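Local coordinates for putative cytoplasmic protein (Salmonella enterica subsp. enterica serovar Typhimurium, PDB 4IQN), which is of unknown function, a putative cytoplasmic protein whose chain carries a domain of the uncharacterised DUF5066 family, at residues P26-I32 with L59-R63; V37-R41 with Y139-R143; P92-Y97 with L112-W116; E148-R153 with E163-Y169. All coordinates share one frame; numbering follows the deposited sequence.

Contact 1 of 4, residues P26-I32 with L59-R63; sequences PMSAEEI and LAYDR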
loop_
_atom_site.group_PDB
_atom_site.type_symbol
_atom_site.label_atom_id
_atom_site.label_comp_id
_atom_site.label_asym_id
_atom_site.label_seq_id
_atom_site.Cartn_x
_atom_site.Cartn_y
_atom_site.Cartn_z
ATOM N N PRO A 26 8.110 -6.636 17.836
ATOM C CA PRO A 26 8.870 -5.638 17.089
ATOM C C PRO A 26 10.017 -6.258 16.348
ATOM O O PRO A 26 10.591 -7.254 16.829
ATOM C CB PRO A 26 9.431 -4.729 18.189
ATOM C CG PRO A 26 9.479 -5.585 19.374
ATOM C CD PRO A 26 8.264 -6.457 19.281
HETATM N N MSE A 27 10.347 -5.670 15.198
HETATM C CA MSE A 27 11.613 -5.947 14.521
HETATM C C MSE A 27 12.624 -5.126 15.239
HETATM O O MSE A 27 12.291 -4.049 15.737
HETATM C CB MSE A 27 11.583 -5.544 13.044
HETATM C CG MSE A 27 10.844 -6.614 12.287
HETATM SE SE MSE A 27 10.933 -6.429 10.335
HETATM C CE MSE A 27 12.515 -5.369 9.907
ATOM N N SER A 28 13.870 -5.602 15.321
ATOM C CA SER A 28 14.910 -4.785 15.943
ATOM C C SER A 28 15.324 -3.648 14.978
ATOM O O SER A 28 15.054 -3.696 13.768
ATOM C CB SER A 28 16.139 -5.618 16.298
ATOM O OG SER A 28 16.698 -6.142 15.107
ATOM N N ALA A 29 15.957 -2.635 15.546
ATOM C CA ALA A 29 16.561 -1.522 14.795
ATOM C C ALA A 29 17.479 -2.007 13.684
ATOM O O ALA A 29 17.456 -1.470 12.571
ATOM C CB ALA A 29 17.340 -0.620 15.742
ATOM N N GLU A 30 18.307 -2.999 14.011
ATOM C CA GLU A 30 19.267 -3.556 13.055
ATOM C C GLU A 30 18.551 -4.155 11.844
ATOM O O GLU A 30 18.890 -3.828 10.712
ATOM C CB GLU A 30 20.152 -4.597 13.757
ATOM C CG GLU A 30 21.422 -4.970 13.043
ATOM C CD GLU A 30 22.529 -5.389 14.031
ATOM O OE1 GLU A 30 22.271 -5.402 15.258
ATOM O OE2 GLU A 30 23.659 -5.700 13.587
ATOM N N GLU A 31 17.537 -4.996 12.091
ATOM C CA GLU A 31 16.742 -5.611 11.023
ATOM C C GLU A 31 16.060 -4.528 10.158
ATOM O O GLU A 31 16.055 -4.588 8.914
ATOM C CB GLU A 31 15.647 -6.491 11.624
ATOM C CG GLU A 31 16.141 -7.726 12.350
ATOM C CD GLU A 31 15.005 -8.562 12.945
ATOM O OE1 GLU A 31 14.741 -9.660 12.418
ATOM O OE2 GLU A 31 14.359 -8.139 13.925
ATOM N N ILE A 32 15.479 -3.538 10.823
ATOM C CA ILE A 32 14.776 -2.463 10.126
ATOM C C ILE A 32 15.747 -1.667 9.273
ATOM O O ILE A 32 15.423 -1.327 8.159
ATOM C CB ILE A 32 13.982 -1.593 11.112
ATOM C CG1 ILE A 32 12.857 -2.456 11.680
ATOM C CG2 ILE A 32 13.373 -0.402 10.420
ATOM C CD1 ILE A 32 12.226 -1.918 12.927
ATOM N N LEU A 59 6.965 -1.364 11.881
ATOM C CA LEU A 59 7.753 -2.592 12.050
ATOM C C LEU A 59 8.575 -2.586 13.327
ATOM O O LEU A 59 8.784 -3.622 13.958
ATOM C CB LEU A 59 8.674 -2.797 10.867
ATOM C CG LEU A 59 7.936 -3.193 9.592
ATOM C CD1 LEU A 59 8.899 -3.009 8.440
ATOM C CD2 LEU A 59 7.365 -4.600 9.652
ATOM N N ALA A 60 9.022 -1.409 13.715
ATOM C CA ALA A 60 9.753 -1.256 14.958
ATOM C C ALA A 60 8.879 -1.444 16.200
ATOM O O ALA A 60 9.401 -1.639 17.295
ATOM C CB ALA A 60 10.459 0.090 15.004
ATOM N N TYR A 61 7.557 -1.387 16.040
ATOM C CA TYR A 61 6.675 -1.466 17.188
ATOM C C TYR A 61 6.103 -2.890 17.296
ATOM O O TYR A 61 6.244 -3.562 18.328
ATOM C CB TYR A 61 5.580 -0.374 17.144
ATOM C CG TYR A 61 4.423 -0.746 18.033
ATOM C CD1 TYR A 61 4.637 -1.019 19.375
ATOM C CD2 TYR A 61 3.142 -0.894 17.526
ATOM C CE1 TYR A 61 3.608 -1.433 20.193
ATOM C CE2 TYR A 61 2.099 -1.313 18.336
ATOM C CZ TYR A 61 2.350 -1.567 19.672
ATOM O OH TYR A 61 1.360 -1.977 20.491
ATOM N N ASP A 62 5.508 -3.376 16.217
ATOM C CA ASP A 62 4.875 -4.673 16.225
ATOM C C ASP A 62 4.594 -5.102 14.798
ATOM O O ASP A 62 3.660 -4.597 14.151
ATOM C CB ASP A 62 3.587 -4.585 17.043
ATOM C CG ASP A 62 2.834 -5.896 17.127
ATOM O OD1 ASP A 62 3.349 -6.965 16.673
ATOM O OD2 ASP A 62 1.688 -5.851 17.664
ATOM N N ARG A 63 5.360 -6.078 14.319
ATOM C CA ARG A 63 5.207 -6.541 12.950
ATOM C C ARG A 63 3.876 -7.261 12.753
ATOM O O ARG A 63 3.489 -7.532 11.605
ATOM C CB ARG A 63 6.382 -7.429 12.542
ATOM C CG ARG A 63 6.233 -8.857 12.945
ATOM C CD ARG A 63 7.525 -9.634 12.727
ATOM N NE ARG A 63 8.547 -9.256 13.689
ATOM C CZ ARG A 63 9.765 -9.782 13.694
ATOM N NH1 ARG A 63 10.092 -10.697 12.793
ATOM N NH2 ARG A 63 10.648 -9.409 14.593
HETATM O O HOH W 1 12.147 -2.186 17.438
#

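Contact 2 of 4, residues V37-R41 with Y139-R143; sequences VRKYR and YITER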
loop_
_atom_site.group_PDB
_atom_site.type_symbol
_atom_site.label_atom_id
_atom_site.label_comp_id
_atom_site.label_asym_id
_atom_site.label_seq_id
_atom_site.Cartn_x
_atom_site.Cartn_y
_atom_site.Cartn_z
ATOM N N VAL A 37 13.268 -1.368 -0.524
ATOM C CA VAL A 37 12.168 -1.847 -1.367
ATOM C C VAL A 37 12.564 -1.697 -2.845
ATOM O O VAL A 37 13.203 -0.700 -3.234
ATOM C CB VAL A 37 10.813 -1.123 -1.026
ATOM C CG1 VAL A 37 10.969 0.362 -1.098
ATOM C CG2 VAL A 37 9.670 -1.625 -1.929
ATOM N N ARG A 38 12.200 -2.681 -3.675
ATOM C CA ARG A 38 12.324 -2.493 -5.129
ATOM C C ARG A 38 11.657 -1.196 -5.593
ATOM O O ARG A 38 10.587 -0.834 -5.092
ATOM C CB ARG A 38 11.775 -3.706 -5.881
ATOM C CG ARG A 38 12.650 -4.938 -5.714
ATOM C CD ARG A 38 13.901 -4.821 -6.541
ATOM N NE ARG A 38 14.655 -6.087 -6.572
ATOM C CZ ARG A 38 14.385 -7.087 -7.396
ATOM N NH1 ARG A 38 13.383 -6.986 -8.267
ATOM N NH2 ARG A 38 15.127 -8.195 -7.356
ATOM N N LYS A 39 12.306 -0.476 -6.510
ATOM C CA LYS A 39 11.782 0.786 -7.038
ATOM C C LYS A 39 10.680 0.573 -8.079
ATOM O O LYS A 39 9.761 1.398 -8.186
ATOM C CB LYS A 39 12.924 1.609 -7.646
ATOM C CG LYS A 39 12.600 2.956 -8.278
ATOM C CD LYS A 39 12.158 4.027 -7.281
ATOM C CE LYS A 39 11.847 5.380 -7.945
ATOM N NZ LYS A 39 13.049 6.197 -8.211
ATOM N N TYR A 40 10.763 -0.518 -8.833
ATOM C CA TYR A 40 9.883 -0.740 -9.984
ATOM C C TYR A 40 9.078 -2.014 -9.869
ATOM O O TYR A 40 9.440 -2.956 -9.166
ATOM C CB TYR A 40 10.714 -0.763 -11.274
ATOM C CG TYR A 40 11.440 0.543 -11.534
ATOM C CD1 TYR A 40 10.749 1.643 -11.934
ATOM C CD2 TYR A 40 12.837 0.669 -11.347
ATOM C CE1 TYR A 40 11.371 2.852 -12.154
ATOM C CE2 TYR A 40 13.476 1.886 -11.582
ATOM C CZ TYR A 40 12.719 2.970 -11.985
ATOM O OH TYR A 40 13.265 4.186 -12.218
ATOM N N ARG A 41 7.936 -2.028 -10.560
ATOM C CA ARG A 41 7.119 -3.205 -10.611
ATOM C C ARG A 41 7.790 -4.388 -11.339
ATOM O O ARG A 41 7.595 -5.557 -10.999
ATOM C CB ARG A 41 5.802 -2.878 -11.300
ATOM C CG ARG A 41 4.836 -3.998 -11.043
ATOM C CD ARG A 41 3.467 -3.563 -10.650
ATOM N NE ARG A 41 3.360 -2.203 -10.195
ATOM C CZ ARG A 41 2.345 -1.414 -10.522
ATOM N NH1 ARG A 41 1.352 -1.880 -11.279
ATOM N NH2 ARG A 41 2.331 -0.170 -10.106
ATOM N N TYR A 139 2.446 3.308 -2.934
ATOM C CA TYR A 139 2.818 3.539 -4.340
ATOM C C TYR A 139 4.238 4.038 -4.358
ATOM O O TYR A 139 4.493 5.186 -3.995
ATOM C CB TYR A 139 1.864 4.592 -4.953
ATOM C CG TYR A 139 1.702 4.518 -6.440
ATOM C CD1 TYR A 139 1.145 3.392 -7.048
ATOM C CD2 TYR A 139 2.080 5.580 -7.264
ATOM C CE1 TYR A 139 0.992 3.320 -8.446
ATOM C CE2 TYR A 139 1.920 5.503 -8.665
ATOM C CZ TYR A 139 1.382 4.374 -9.247
ATOM O OH TYR A 139 1.223 4.294 -10.642
ATOM N N ILE A 140 5.185 3.173 -4.761
ATOM C CA ILE A 140 6.596 3.473 -4.562
ATOM C C ILE A 140 7.158 4.325 -5.714
ATOM O O ILE A 140 7.707 3.809 -6.671
ATOM C CB ILE A 140 7.397 2.188 -4.416
ATOM C CG1 ILE A 140 6.813 1.270 -3.350
ATOM C CG2 ILE A 140 8.880 2.490 -4.112
ATOM C CD1 ILE A 140 6.711 1.839 -1.932
ATOM N N THR A 141 6.965 5.635 -5.619
ATOM C CA THR A 141 7.435 6.585 -6.598
ATOM C C THR A 141 8.520 7.395 -5.929
ATOM O O THR A 141 9.685 6.974 -5.931
ATOM C CB THR A 141 6.296 7.457 -7.128
ATOM O OG1 THR A 141 5.547 7.927 -6.020
ATOM C CG2 THR A 141 5.384 6.642 -8.006
ATOM N N GLU A 142 8.163 8.497 -5.295
ATOM C CA GLU A 142 9.154 9.387 -4.683
ATOM C C GLU A 142 8.633 9.704 -3.299
ATOM O O GLU A 142 7.418 9.858 -3.119
ATOM C CB GLU A 142 9.341 10.689 -5.488
ATOM C CG GLU A 142 9.802 10.528 -6.930
ATOM C CD GLU A 142 11.214 9.930 -7.046
ATOM O OE1 GLU A 142 12.018 10.121 -6.102
ATOM O OE2 GLU A 142 11.536 9.258 -8.075
ATOM N N ARG A 143 9.533 9.758 -2.327
ATOM C CA ARG A 143 9.160 10.190 -0.984
ATOM C C ARG A 143 8.992 11.703 -0.877
ATOM O O ARG A 143 9.658 12.482 -1.542
ATOM C CB ARG A 143 10.177 9.695 0.031
ATOM C CG ARG A 143 10.279 8.187 0.019
ATOM C CD ARG A 143 10.886 7.597 1.281
ATOM N NE ARG A 143 12.151 8.216 1.621
ATOM C CZ ARG A 143 12.722 8.124 2.820
ATOM N NH1 ARG A 143 12.155 7.420 3.834
ATOM N NH2 ARG A 143 13.864 8.746 3.013
HETATM O O HOH W 2 9.218 3.912 -9.002
#

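Contact 3 of 4, residues P92-Y97 with L112-W116; sequences PDEEAY and LMPVW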
loop_
_atom_site.group_PDB
_atom_site.type_symbol
_atom_site.label_atom_id
_atom_site.label_comp_id
_atom_site.label_asym_id
_atom_site.label_seq_id
_atom_site.Cartn_x
_atom_site.Cartn_y
_atom_site.Cartn_z
ATOM N N PRO A 92 -0.741 -6.217 -8.805
ATOM C CA PRO A 92 -2.127 -6.377 -8.496
ATOM C C PRO A 92 -2.930 -7.276 -9.446
ATOM O O PRO A 92 -4.121 -7.081 -9.629
ATOM C CB PRO A 92 -2.627 -4.945 -8.618
ATOM C CG PRO A 92 -1.872 -4.431 -9.805
ATOM C CD PRO A 92 -0.505 -5.038 -9.657
ATOM N N ASP A 93 -2.329 -8.290 -10.017
ATOM C CA ASP A 93 -3.039 -9.102 -10.987
ATOM C C ASP A 93 -4.248 -9.862 -10.375
ATOM O O ASP A 93 -5.293 -9.944 -11.027
ATOM C CB ASP A 93 -2.085 -10.024 -11.720
ATOM C CG ASP A 93 -1.004 -9.247 -12.441
ATOM O OD1 ASP A 93 -0.045 -8.984 -11.699
ATOM O OD2 ASP A 93 -1.127 -8.884 -13.690
ATOM N N GLU A 94 -4.114 -10.361 -9.139
ATOM C CA GLU A 94 -5.208 -11.135 -8.517
ATOM C C GLU A 94 -6.402 -10.244 -8.237
ATOM O O GLU A 94 -7.560 -10.607 -8.548
ATOM C CB GLU A 94 -4.768 -11.883 -7.250
ATOM C CG GLU A 94 -3.971 -13.160 -7.564
ATOM C CD GLU A 94 -3.430 -13.916 -6.336
ATOM O OE1 GLU A 94 -3.572 -13.424 -5.186
ATOM O OE2 GLU A 94 -2.843 -15.016 -6.529
ATOM N N GLU A 95 -6.118 -9.074 -7.686
ATOM C CA GLU A 95 -7.155 -8.072 -7.418
ATOM C C GLU A 95 -7.835 -7.667 -8.721
ATOM O O GLU A 95 -9.045 -7.567 -8.780
ATOM C CB GLU A 95 -6.544 -6.851 -6.730
ATOM C CG GLU A 95 -6.083 -7.102 -5.295
ATOM C CD GLU A 95 -4.662 -7.710 -5.126
ATOM O OE1 GLU A 95 -4.003 -8.068 -6.143
ATOM O OE2 GLU A 95 -4.227 -7.811 -3.935
ATOM N N ALA A 96 -7.048 -7.484 -9.778
ATOM C CA ALA A 96 -7.593 -7.135 -11.109
ATOM C C ALA A 96 -8.465 -8.220 -11.715
ATOM O O ALA A 96 -9.519 -7.951 -12.305
ATOM C CB ALA A 96 -6.450 -6.804 -12.077
ATOM N N TYR A 97 -8.005 -9.451 -11.579
ATOM C CA TYR A 97 -8.709 -10.610 -12.054
ATOM C C TYR A 97 -10.059 -10.784 -11.348
ATOM O O TYR A 97 -11.115 -10.947 -11.998
ATOM C CB TYR A 97 -7.839 -11.816 -11.813
ATOM C CG TYR A 97 -8.154 -13.013 -12.639
ATOM C CD1 TYR A 97 -8.040 -12.965 -14.017
ATOM C CD2 TYR A 97 -8.524 -14.195 -12.054
ATOM C CE1 TYR A 97 -8.278 -14.078 -14.794
ATOM C CE2 TYR A 97 -8.780 -15.325 -12.822
ATOM C CZ TYR A 97 -8.654 -15.259 -14.202
ATOM O OH TYR A 97 -8.894 -16.347 -15.025
ATOM N N LEU A 112 -4.000 -16.474 -18.095
ATOM C CA LEU A 112 -4.376 -15.168 -18.654
ATOM C C LEU A 112 -3.412 -14.012 -18.314
ATOM O O LEU A 112 -3.678 -12.852 -18.653
ATOM C CB LEU A 112 -5.825 -14.860 -18.270
ATOM C CG LEU A 112 -6.844 -15.709 -19.066
ATOM C CD1 LEU A 112 -8.240 -15.522 -18.510
ATOM C CD2 LEU A 112 -6.845 -15.389 -20.558
HETATM N N MSE A 113 -2.272 -14.350 -17.702
HETATM C CA MSE A 113 -1.213 -13.392 -17.382
HETATM C C MSE A 113 -0.612 -12.807 -18.633
HETATM O O MSE A 113 -0.442 -13.540 -19.612
HETATM C CB MSE A 113 -0.195 -13.992 -16.406
HETATM C CG MSE A 113 -0.867 -14.144 -15.041
HETATM SE SE MSE A 113 -1.046 -12.465 -14.029
HETATM C CE MSE A 113 0.857 -12.147 -13.683
ATOM N N PRO A 114 -0.013 -11.625 -18.518
ATOM C CA PRO A 114 -0.377 -10.545 -17.622
ATOM C C PRO A 114 -1.789 -10.035 -17.613
ATOM O O PRO A 114 -2.353 -9.787 -18.681
ATOM C CB PRO A 114 0.588 -9.429 -18.028
ATOM C CG PRO A 114 0.756 -9.623 -19.491
ATOM C CD PRO A 114 0.713 -11.112 -19.707
ATOM N N VAL A 115 -2.342 -9.875 -16.409
ATOM C CA VAL A 115 -3.695 -9.328 -16.282
ATOM C C VAL A 115 -3.650 -7.796 -16.301
ATOM O O VAL A 115 -4.368 -7.147 -17.070
ATOM C CB VAL A 115 -4.387 -9.864 -15.029
ATOM C CG1 VAL A 115 -5.749 -9.189 -14.836
ATOM C CG2 VAL A 115 -4.625 -11.356 -15.162
ATOM N N TRP A 116 -2.827 -7.227 -15.438
ATOM C CA TRP A 116 -2.596 -5.794 -15.363
ATOM C C TRP A 116 -1.440 -5.408 -16.242
ATOM O O TRP A 116 -0.668 -6.269 -16.664
ATOM C CB TRP A 116 -2.282 -5.406 -13.925
ATOM C CG TRP A 116 -2.628 -4.027 -13.545
ATOM C CD1 TRP A 116 -1.780 -3.047 -13.174
ATOM C CD2 TRP A 116 -3.968 -3.452 -13.462
ATOM N NE1 TRP A 116 -2.482 -1.908 -12.847
ATOM C CE2 TRP A 116 -3.820 -2.133 -13.039
ATOM C CE3 TRP A 116 -5.246 -3.953 -13.697
ATOM C CZ2 TRP A 116 -4.923 -1.280 -12.829
ATOM C CZ3 TRP A 116 -6.322 -3.121 -13.530
ATOM C CH2 TRP A 116 -6.155 -1.793 -13.091
HETATM O O HOH W 3 1.144 -7.685 -14.975
#

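Contact 4 of 4, residues E148-R153 with E163-Y169; sequences EYPIAR and ESSLVEY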
loop_
_atom_site.group_PDB
_atom_site.type_symbol
_atom_site.label_atom_id
_atom_site.label_comp_id
_atom_site.label_asym_id
_atom_site.label_seq_id
_atom_site.Cartn_x
_atom_site.Cartn_y
_atom_site.Cartn_z
ATOM N N GLU A 148 7.393 9.939 3.134
ATOM C CA GLU A 148 6.277 9.070 2.814
ATOM C C GLU A 148 6.052 8.949 1.320
ATOM O O GLU A 148 6.352 9.861 0.575
ATOM C CB GLU A 148 4.983 9.585 3.470
ATOM C CG GLU A 148 5.076 9.576 4.984
ATOM C CD GLU A 148 5.209 8.157 5.593
ATOM O OE1 GLU A 148 4.618 7.179 5.032
ATOM O OE2 GLU A 148 5.897 8.033 6.654
ATOM N N TYR A 149 5.492 7.815 0.917
ATOM C CA TYR A 149 4.998 7.605 -0.430
ATOM C C TYR A 149 3.465 7.753 -0.443
ATOM O O TYR A 149 2.811 7.619 0.585
ATOM C CB TYR A 149 5.316 6.217 -0.924
ATOM C CG TYR A 149 6.775 5.946 -1.137
ATOM C CD1 TYR A 149 7.451 6.517 -2.182
ATOM C CD2 TYR A 149 7.465 5.087 -0.269
ATOM C CE1 TYR A 149 8.807 6.209 -2.390
ATOM C CE2 TYR A 149 8.810 4.820 -0.445
ATOM C CZ TYR A 149 9.469 5.394 -1.514
ATOM O OH TYR A 149 10.789 5.157 -1.753
ATOM N N PRO A 150 2.886 7.944 -1.626
ATOM C CA PRO A 150 1.404 7.990 -1.658
ATOM C C PRO A 150 0.758 6.631 -1.405
ATOM O O PRO A 150 1.413 5.583 -1.490
ATOM C CB PRO A 150 1.090 8.431 -3.086
ATOM C CG PRO A 150 2.369 8.856 -3.690
ATOM C CD PRO A 150 3.467 8.158 -2.952
ATOM N N ILE A 151 -0.537 6.641 -1.103
ATOM C CA ILE A 151 -1.353 5.449 -1.081
ATOM C C ILE A 151 -2.172 5.381 -2.373
ATOM O O ILE A 151 -2.665 6.406 -2.860
ATOM C CB ILE A 151 -2.304 5.498 0.125
ATOM C CG1 ILE A 151 -1.468 5.415 1.418
ATOM C CG2 ILE A 151 -3.373 4.402 0.073
ATOM C CD1 ILE A 151 -0.868 4.039 1.655
ATOM N N ALA A 152 -2.285 4.175 -2.920
ATOM C CA ALA A 152 -3.193 3.896 -4.033
ATOM C C ALA A 152 -4.269 2.943 -3.549
ATOM O O ALA A 152 -4.026 2.113 -2.645
ATOM C CB ALA A 152 -2.450 3.294 -5.186
ATOM N N ARG A 153 -5.450 3.057 -4.164
ATOM C CA ARG A 153 -6.569 2.187 -3.902
ATOM C C ARG A 153 -7.033 1.496 -5.176
ATOM O O ARG A 153 -6.913 2.055 -6.276
ATOM C CB ARG A 153 -7.758 2.978 -3.281
ATOM C CG ARG A 153 -7.526 3.377 -1.858
ATOM C CD ARG A 153 -8.640 4.244 -1.330
ATOM N NE ARG A 153 -8.516 4.521 0.081
ATOM C CZ ARG A 153 -9.145 3.864 1.061
ATOM N NH1 ARG A 153 -10.003 2.895 0.811
ATOM N NH2 ARG A 153 -8.958 4.224 2.309
ATOM N N GLU A 163 -5.068 8.501 -0.346
ATOM C CA GLU A 163 -4.440 9.204 0.753
ATOM C C GLU A 163 -3.005 9.668 0.431
ATOM O O GLU A 163 -2.303 9.061 -0.411
ATOM C CB GLU A 163 -4.445 8.346 2.012
ATOM C CG GLU A 163 -5.795 8.074 2.663
ATOM C CD GLU A 163 -6.596 6.903 2.104
ATOM O OE1 GLU A 163 -6.289 6.343 1.030
ATOM O OE2 GLU A 163 -7.594 6.514 2.775
ATOM N N SER A 164 -2.612 10.744 1.101
ATOM C CA SER A 164 -1.319 11.379 0.925
ATOM C C SER A 164 -0.208 10.383 1.315
ATOM O O SER A 164 0.852 10.412 0.699
ATOM C CB SER A 164 -1.164 12.640 1.753
ATOM O OG SER A 164 -1.319 12.416 3.151
ATOM N N SER A 165 -0.486 9.523 2.296
ATOM C CA SER A 165 0.453 8.544 2.810
ATOM C C SER A 165 -0.219 7.536 3.695
ATOM O O SER A 165 -1.397 7.697 4.069
ATOM C CB SER A 165 1.495 9.255 3.656
ATOM O OG SER A 165 0.976 9.738 4.885
ATOM N N LEU A 166 0.549 6.510 4.096
ATOM C CA LEU A 166 0.131 5.553 5.092
ATOM C C LEU A 166 -0.249 6.230 6.444
ATOM O O LEU A 166 -1.117 5.729 7.167
ATOM C CB LEU A 166 1.236 4.495 5.311
ATOM C CG LEU A 166 0.852 3.289 6.180
ATOM C CD1 LEU A 166 -0.344 2.553 5.608
ATOM C CD2 LEU A 166 2.053 2.361 6.332
ATOM N N VAL A 167 0.394 7.347 6.763
ATOM C CA VAL A 167 0.069 8.110 7.958
ATOM C C VAL A 167 -1.386 8.601 7.900
ATOM O O VAL A 167 -2.150 8.356 8.828
ATOM C CB VAL A 167 1.032 9.286 8.182
ATOM C CG1 VAL A 167 0.657 10.130 9.394
ATOM C CG2 VAL A 167 2.477 8.770 8.364
ATOM N N GLU A 168 -1.764 9.242 6.821
ATOM C CA GLU A 168 -3.147 9.691 6.656
ATOM C C GLU A 168 -4.118 8.499 6.671
ATOM O O GLU A 168 -5.162 8.549 7.328
ATOM C CB GLU A 168 -3.304 10.492 5.368
ATOM C CG GLU A 168 -4.746 10.939 5.115
ATOM C CD GLU A 168 -4.941 11.895 3.968
ATOM O OE1 GLU A 168 -4.012 12.116 3.153
ATOM O OE2 GLU A 168 -6.072 12.446 3.864
ATOM N N TYR A 169 -3.767 7.429 5.963
ATOM C CA TYR A 169 -4.592 6.241 5.927
ATOM C C TYR A 169 -4.856 5.729 7.347
ATOM O O TYR A 169 -6.008 5.471 7.734
ATOM C CB TYR A 169 -3.951 5.152 5.030
ATOM C CG TYR A 169 -4.610 3.808 5.141
ATOM C CD1 TYR A 169 -5.772 3.509 4.429
ATOM C CD2 TYR A 169 -4.104 2.824 5.993
ATOM C CE1 TYR A 169 -6.399 2.294 4.548
ATOM C CE2 TYR A 169 -4.698 1.589 6.109
ATOM C CZ TYR A 169 -5.857 1.307 5.392
ATOM O OH TYR A 169 -6.488 0.082 5.522
HETATM O O HOH W 4 3.291 6.167 2.931
#

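Contact 1 of 4, residues P26-I32 with L59-R63
R63 and the selenomethionine M27 cross at about a right angle where the segment 59-63 meets the approach to helix 29-34, whose first turn is closed by a capping box of S28 and E31. CG of M27 lies over one face of the R63 guanidinium, 3.6 Å from NH2 of R63 and offset toward its rim. The same NH2 donates to O of P26 (3.1 Å); that oxygen lies at the guanidinium edge, but the donor stands above the carbonyl plane, not on a lone pair. The turn of R63 about its CG-CD bond (chi3 71°) helps bring its end back over M27, while NE is held by O of T25. E31 OE2, which takes S28 N on its anti lone pair, forms a long salt bridge to NH2 of R63 (4.0 Å), the two planes 60° apart. M27 and L59 lie side by side, SE of M27 reaching CD2 of L59 at 4.1 Å. Their backbones are joined by a nearly straight bond from N of M27 to O of L59 (2.9 Å). I32 drives CD1 against A60, 3.4 Å from its CB. A water donates to O of A60 at 2.8 Å.

Contact 2 of 4, residues V37-R41 with Y139-R143
K39 and I140 meet through their carbonyls, where strand 36-38 runs out beside the segment Y139-R143, which continues strand 135-140, and I140 is the centre of an inverse gamma turn. The two oxygens, K39 O and I140 O, stand 3.5 Å apart; a single water donates to both, at 2.7 Å from O of K39, and so relieves two acceptors that face each other. Beside this bridge, CG2 of I140 packs on CG1 of V37 (4.2 Å) and lies near O of R38, a buried carbonyl without a hydrogen-bonding partner. The K39 chain starts with CG opposite the backbone N (chi1 179°), then bends at chi2 and chi4, which carries CE to 3.4 Å from O of T141. From there NZ of K39 makes a salt bridge to OE2 of E142, with only a weak hydrogen bond in it. Farther out, the R41 guanidinium brings its edge to the Y139 ring, the planes 66° apart. E210 probably helps position this pair, forming a salt bridge with R41 and a hydrogen bond with the hydroxyl of Y139, while T141 is tied to D203. Across the R41-Y139 approach, NH2 of R41 lies 4.1 Å from CE1 of Y139.

Contact 3 of 4, residues P92-Y97 with L112-W116
D93 supplies the polar link to the loop 112-116: its OD2 accepts a nearly straight bond from N of W116 (2.9 Å) and a weak, bent one from N of V115 (3.1 Å). The W116 donor arrives on the anti side of that oxygen, 34° out of the carboxylate plane. A water donates to the same OD2 and to O of W116, so two firm donors and one weak one meet at OD2, while OD1 is held by S91. D93 opens helix 93-99 just after the N-cap position of P92, and the loop, with its cis peptide before P114, runs against the first turn of this helix. A CH-pi contact sets P92 over one face of the indole, CG of P92 lying 3.9 Å from the centroid of the five-membered ring of W116. Among the remaining contacts, the M113 (selenomethionine) and D93 side chains cross at about a right angle, SE of M113 3.5 Å from CB of D93. CB of A96 touches CE3 of W116 (3.5 Å) and CG1 of V115, and L112 meets the Y97 ring edge, CD1 of L112 3.6 Å from OH of Y97. That hydroxyl bonds to O of I107, NE1 of W116 to E210, and F216 packs on Y97 and V115.

Contact 4 of 4, residues E148-R153 with E163-Y169
The R153 guanidinium and the E163 carboxylate meet edge to edge, nearly coplanar with 27° between their planes. R153 grips side-on: NE donates to OE1 of E163 (3.0 Å) and NH2 to OE2 of E163 (2.7 Å), each on a syn lone pair. NH2 of R153 also lies at the edge of the Y169 ring, 3.9 Å from CD1 of Y169. R153 runs extended from CG to NE, whereas E163 bends at chi2 (85°) to meet it. Next to this pair, N of I151 donates to O of E163 (3.1 Å), and CG1 of I151 presses on C of S165 (3.4 Å). Farther along, CB of E148 abuts CB of S165, and a water joins OE1 of E148, O of Y149 and N of L166. S165 caps helix 166-174 through weak bonds. The contact thus ties strand 151-155 of the antiparallel sheet to the start of that helix, with strand 135-140 and strand 158-161 flanking the former and helix 190-207 packing on P150 and S164.

Overall arrangement
Contacts 2 and 4 are the closest pair, with centres 13 Å apart: strands 135-140 and 151-155 are neighbours in the antiparallel sheet, and N of Y139 probably donates to O of P150 (2.9 Å). Contact 2 also touches contact 3, NH1 of R41 packing 3.8 Å from CD1 of W116; E210 binds side chains of both. Contact 3 falls within the long chain excursion between the two segments of contact 2. Contact 1 stands apart, its nearest atoms about 9 Å from contact 2 and about 8 Å from contact 4. It lies across the chain's centre from contact 3, centres 32 Å apart, but helix 29-34 leads directly into strand 36-38 of contact 2.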